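Local coordinates for protein phosphatase (Thermotoga maritima, PDB 1NF2) that is probably a magnesium-dependent phosphatase of the haloacid dehalogenase (HAD) family, removing phosphate groups from substrates that are not yet firmly identified, at residues A[26-31]-A[54-59]; A[11-14]-A[19-22]. All blocks are in the same frame, centred on the assembly; numbering follows the deposited sequence.

Contact 1. Residues A[26-31]-A[54-59]; sequences RNIEKL and KYFKRT. With SO4 (sulfate ion), chain E.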
# COMPACT_ATOMS: atom_id res chain seq x y z
N ARG A 26 2.44 -18.76 -11.88
CA ARG A 26 1.68 -19.50 -12.88
C ARG A 26 0.17 -19.53 -12.63
O ARG A 26 -0.62 -19.44 -13.57
CB ARG A 26 2.21 -20.93 -13.02
CG ARG A 26 3.39 -21.03 -13.98
CD ARG A 26 3.73 -22.47 -14.30
NE ARG A 26 4.84 -22.98 -13.50
CZ ARG A 26 6.12 -22.93 -13.87
NH1 ARG A 26 6.45 -22.39 -15.04
NH2 ARG A 26 7.05 -23.41 -13.07
N ASN A 27 -0.24 -19.64 -11.37
CA ASN A 27 -1.66 -19.65 -11.07
C ASN A 27 -2.31 -18.31 -11.37
O ASN A 27 -3.45 -18.26 -11.84
CB ASN A 27 -1.91 -20.04 -9.61
CG ASN A 27 -1.83 -21.54 -9.40
OD1 ASN A 27 -2.50 -22.30 -10.10
ND2 ASN A 27 -1.02 -21.97 -8.44
N ILE A 28 -1.59 -17.22 -11.10
CA ILE A 28 -2.13 -15.90 -11.37
C ILE A 28 -2.27 -15.76 -12.89
O ILE A 28 -3.30 -15.29 -13.38
CB ILE A 28 -1.20 -14.77 -10.86
CG1 ILE A 28 -0.96 -14.92 -9.35
CG2 ILE A 28 -1.81 -13.42 -11.17
CD1 ILE A 28 -2.21 -14.90 -8.50
N GLU A 29 -1.23 -16.15 -13.63
CA GLU A 29 -1.24 -16.10 -15.09
C GLU A 29 -2.49 -16.77 -15.65
O GLU A 29 -3.15 -16.23 -16.53
CB GLU A 29 -0.00 -16.79 -15.66
CG GLU A 29 1.16 -15.86 -15.96
CD GLU A 29 0.87 -14.93 -17.12
OE1 GLU A 29 1.71 -14.06 -17.42
OE2 GLU A 29 -0.21 -15.07 -17.74
N LYS A 30 -2.82 -17.95 -15.13
CA LYS A 30 -3.99 -18.67 -15.60
C LYS A 30 -5.29 -17.90 -15.33
O LYS A 30 -6.19 -17.86 -16.17
CB LYS A 30 -4.04 -20.06 -14.95
CG LYS A 30 -2.91 -20.98 -15.40
CD LYS A 30 -2.83 -22.23 -14.54
CE LYS A 30 -4.14 -22.99 -14.56
NZ LYS A 30 -4.10 -24.18 -13.66
N LEU A 31 -5.39 -17.30 -14.14
CA LEU A 31 -6.58 -16.53 -13.79
C LEU A 31 -6.73 -15.27 -14.63
O LEU A 31 -7.82 -14.95 -15.09
CB LEU A 31 -6.54 -16.12 -12.32
CG LEU A 31 -6.80 -17.17 -11.24
CD1 LEU A 31 -6.70 -16.50 -9.87
CD2 LEU A 31 -8.18 -17.77 -11.44
N LYS A 54 7.37 -7.27 -13.82
CA LYS A 54 8.49 -8.21 -13.69
C LYS A 54 8.07 -9.67 -13.78
O LYS A 54 8.72 -10.47 -14.46
CB LYS A 54 9.20 -7.98 -12.36
CG LYS A 54 10.32 -8.97 -12.06
CD LYS A 54 10.94 -8.67 -10.71
CE LYS A 54 12.08 -9.61 -10.39
NZ LYS A 54 12.60 -9.32 -9.03
N TYR A 55 6.98 -10.03 -13.11
CA TYR A 55 6.50 -11.41 -13.11
C TYR A 55 5.47 -11.67 -14.20
O TYR A 55 5.26 -12.81 -14.60
CB TYR A 55 5.93 -11.75 -11.72
CG TYR A 55 7.00 -11.84 -10.66
CD1 TYR A 55 7.82 -12.96 -10.56
CD2 TYR A 55 7.22 -10.78 -9.77
CE1 TYR A 55 8.84 -13.03 -9.61
CE2 TYR A 55 8.23 -10.84 -8.81
CZ TYR A 55 9.03 -11.96 -8.74
OH TYR A 55 10.03 -12.01 -7.79
N PHE A 56 4.83 -10.61 -14.66
CA PHE A 56 3.84 -10.69 -15.73
C PHE A 56 4.19 -9.46 -16.56
O PHE A 56 4.35 -8.38 -16.02
CB PHE A 56 2.41 -10.56 -15.19
CG PHE A 56 2.17 -11.30 -13.90
CD1 PHE A 56 2.58 -10.75 -12.68
CD2 PHE A 56 1.56 -12.55 -13.90
CE1 PHE A 56 2.37 -11.44 -11.49
CE2 PHE A 56 1.35 -13.24 -12.71
CZ PHE A 56 1.76 -12.69 -11.50
N LYS A 57 4.33 -9.62 -17.87
CA LYS A 57 4.68 -8.47 -18.70
C LYS A 57 3.47 -7.58 -18.94
O LYS A 57 3.07 -7.36 -20.08
CB LYS A 57 5.27 -8.96 -20.03
CG LYS A 57 6.67 -9.57 -19.91
CD LYS A 57 6.75 -10.68 -18.87
CE LYS A 57 5.74 -11.81 -19.13
NZ LYS A 57 5.92 -12.45 -20.46
N ARG A 58 2.90 -7.06 -17.86
CA ARG A 58 1.73 -6.19 -17.96
C ARG A 58 1.36 -5.58 -16.60
O ARG A 58 1.99 -5.86 -15.59
CB ARG A 58 0.53 -7.00 -18.47
CG ARG A 58 0.23 -8.21 -17.60
CD ARG A 58 -1.17 -8.74 -17.84
NE ARG A 58 -2.19 -7.78 -17.41
CZ ARG A 58 -3.50 -8.03 -17.36
NH1 ARG A 58 -3.95 -9.23 -17.71
NH2 ARG A 58 -4.35 -7.09 -16.97
N THR A 59 0.33 -4.75 -16.59
CA THR A 59 -0.13 -4.14 -15.35
C THR A 59 -1.57 -4.57 -15.13
O THR A 59 -2.26 -5.00 -16.06
CB THR A 59 -0.04 -2.59 -15.39
OG1 THR A 59 -0.85 -2.08 -16.46
CG2 THR A 59 1.41 -2.15 -15.60
S SO4 E . 5.67 -21.21 -18.19
O1 SO4 E . 5.21 -20.56 -19.44
O2 SO4 E . 6.57 -20.30 -17.47
O3 SO4 E . 4.50 -21.53 -17.34
O4 SO4 E . 6.39 -22.46 -18.51

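Contact 2. Residues A[11-14]-A[19-22]; sequences GTLL and EISE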
# COMPACT_ATOMS: atom_id res chain seq x y z
N GLY A 11 4.11 -9.98 2.73
CA GLY A 11 3.54 -10.95 3.64
C GLY A 11 2.43 -11.82 3.06
O GLY A 11 1.84 -12.63 3.78
N THR A 12 2.17 -11.67 1.77
CA THR A 12 1.08 -12.40 1.10
C THR A 12 1.52 -13.08 -0.20
O THR A 12 1.86 -14.27 -0.19
CB THR A 12 -0.08 -11.41 0.83
OG1 THR A 12 -0.44 -10.79 2.07
CG2 THR A 12 -1.29 -12.12 0.23
N LEU A 13 1.51 -12.35 -1.31
CA LEU A 13 1.94 -12.92 -2.58
C LEU A 13 3.47 -12.95 -2.64
O LEU A 13 4.05 -13.81 -3.30
CB LEU A 13 1.40 -12.10 -3.76
CG LEU A 13 0.89 -12.83 -5.02
CD1 LEU A 13 1.03 -11.89 -6.21
CD2 LEU A 13 1.66 -14.11 -5.27
N LEU A 14 4.12 -11.99 -1.97
CA LEU A 14 5.58 -11.94 -1.94
C LEU A 14 6.09 -12.70 -0.73
O LEU A 14 5.51 -12.60 0.35
CB LEU A 14 6.07 -10.49 -1.85
CG LEU A 14 5.70 -9.52 -2.96
CD1 LEU A 14 6.24 -8.13 -2.61
CD2 LEU A 14 6.26 -10.00 -4.29
N GLU A 19 9.95 -11.92 -3.20
CA GLU A 19 9.81 -12.53 -4.52
C GLU A 19 8.53 -13.36 -4.56
O GLU A 19 7.98 -13.73 -3.53
CB GLU A 19 11.03 -13.40 -4.83
CG GLU A 19 11.31 -14.47 -3.80
CD GLU A 19 12.75 -14.96 -3.82
OE1 GLU A 19 13.07 -15.92 -3.08
OE2 GLU A 19 13.57 -14.38 -4.56
N ILE A 20 8.04 -13.61 -5.77
CA ILE A 20 6.83 -14.40 -5.97
C ILE A 20 7.23 -15.78 -6.50
O ILE A 20 7.92 -15.87 -7.51
CB ILE A 20 5.91 -13.73 -7.01
CG1 ILE A 20 5.47 -12.35 -6.50
CG2 ILE A 20 4.71 -14.62 -7.30
CD1 ILE A 20 4.57 -11.61 -7.45
N SER A 21 6.81 -16.84 -5.82
CA SER A 21 7.14 -18.19 -6.25
C SER A 21 6.58 -18.46 -7.65
O SER A 21 5.59 -17.84 -8.05
CB SER A 21 6.57 -19.23 -5.28
OG SER A 21 5.16 -19.32 -5.39
N GLU A 22 7.22 -19.37 -8.38
CA GLU A 22 6.75 -19.72 -9.72
C GLU A 22 5.35 -20.31 -9.65
O GLU A 22 4.51 -20.07 -10.52
CB GLU A 22 7.70 -20.75 -10.37
CG GLU A 22 8.92 -20.15 -11.02
CD GLU A 22 8.58 -19.30 -12.23
OE1 GLU A 22 7.77 -19.76 -13.07
OE2 GLU A 22 9.12 -18.19 -12.36
O HOH W 1 5.02 -16.50 -3.64

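Contact 1. Residues A[26-31]-A[54-59]
Phe56 turns the CD2-CE2-CZ side of its ring toward both Ile28 and Glu29, and nearly all that these two segments bury together comes from those three side chains. That side of the ring does the touching: Phe56 CE2 lies 3.5 Å from Ile28 CB, and Phe56 CZ is 3.7 Å from the branch methyl Ile28 CG2. The two side chains cross at about a right angle, the isoleucine meeting the ring obliquely. With CG2 of Ile28 anti to the backbone N, its beta-branch offers two carbons at once to the rim, which suits an isoleucine on a buried helix face. Glu29 runs past the ring in the opposite direction. Its CG is 3.9 Å from Phe56 CD2, and OE1 stands at the ring edge, 3.8 Å from the same CD2, with the carboxylate plane turned 42° from the ring. There the carboxylate oxygen meets the slightly positive rim; CG lies along it, and the bend at chi2 (-69°) turns the carboxylate back so that OE1 reaches the edge.

In the Rossmann-like HAD core, helices 22-31 and 45-55 flank the mainly parallel sheet, and Phe56, the first residue to leave helical geometry after the second of them, packs its ring against the first. Its ring also meets Phe60 edge-to-face, and Ile28 reaches Phe7 of strand 4-8 and Leu258 of helix 253-258. Beyond the ring the chain makes an inverse gamma turn centred on Lys57, whose NZ stays 5.4 Å from Glu29 OE1, a spacing at which opposite charges may still attract weakly. At the start of segment 26-31, Arg26 NH1 donates a nearly straight hydrogen bond of 3.1 Å (165°) to O3 of a sulfate, probably from the crystallisation liquor, which Arg25 also binds.

Contact 2. Residues A[11-14]-A[19-22]
Ile20 fits its side chain against Leu13 and Leu14, where the chain leaves the pi-type turn after the first strand, the squiggle of the HAD fold, and loops back toward helix 22-31. The tight side is wholly aliphatic. Leu14 CD2 presses on Ile20 CG1 at 3.3 Å, closer than carbons usually sit. Leu13 meets both branches: its CD2 lies 3.7 Å from Ile20 CG2, and its CD1 lies 3.8 Å from Ile20 CD1. The isoleucine can serve both leucines because its CG1 arm, anti to the carbonyl carbon (chi1 -62°) and extended straight to CD1, is shared by the two, while CG2 faces Leu13. Were this residue cut back to an alanine, both branches would go, and a gap would probably open beside Leu13 and Leu14, leaving their methyls without this packing partner. Val51 of helix 45-55 also touches Ile20, adding to the apolar cover.

The other part of the contact is looser and polar. Glu19 points its CB away from the leucines, as befits a charged residue at the surface, and across the contact it is the backbone O that serves, accepting a CA-H...O contact from Leu14 CA at 3.4 Å. Ser21 stands at the N-cap of the next helix, its small hydroxyl OG accepting from the N of Asp24. Between the segments a water joins the main chains: it donates to Leu13 O at 2.9 Å and accepts from Ser21 N at 2.8 Å.

How the contacts relate
Contact 2 closes before contact 1 opens along the chain, and helix 22-31, capped by Ser21 in one, carries Ile28 and Glu29 in the other. The centres of the two contacts lie about 12 Å apart, on the same side of the molecule's centre. They meet directly at Tyr55, whose OH is 3.3 Å from Ile20 N, a probable though weak hydrogen bond, and packs on the CA of Glu19. Contact 2 is nearer the metal site formed by Asp8, Asp10 and Asp214: the side chain of Leu14 is about 8 Å from the magnesium ion and about 4 Å from that of Asp10. In contact 1, the Ile28 side chain lies about 11 Å from that of Asp8.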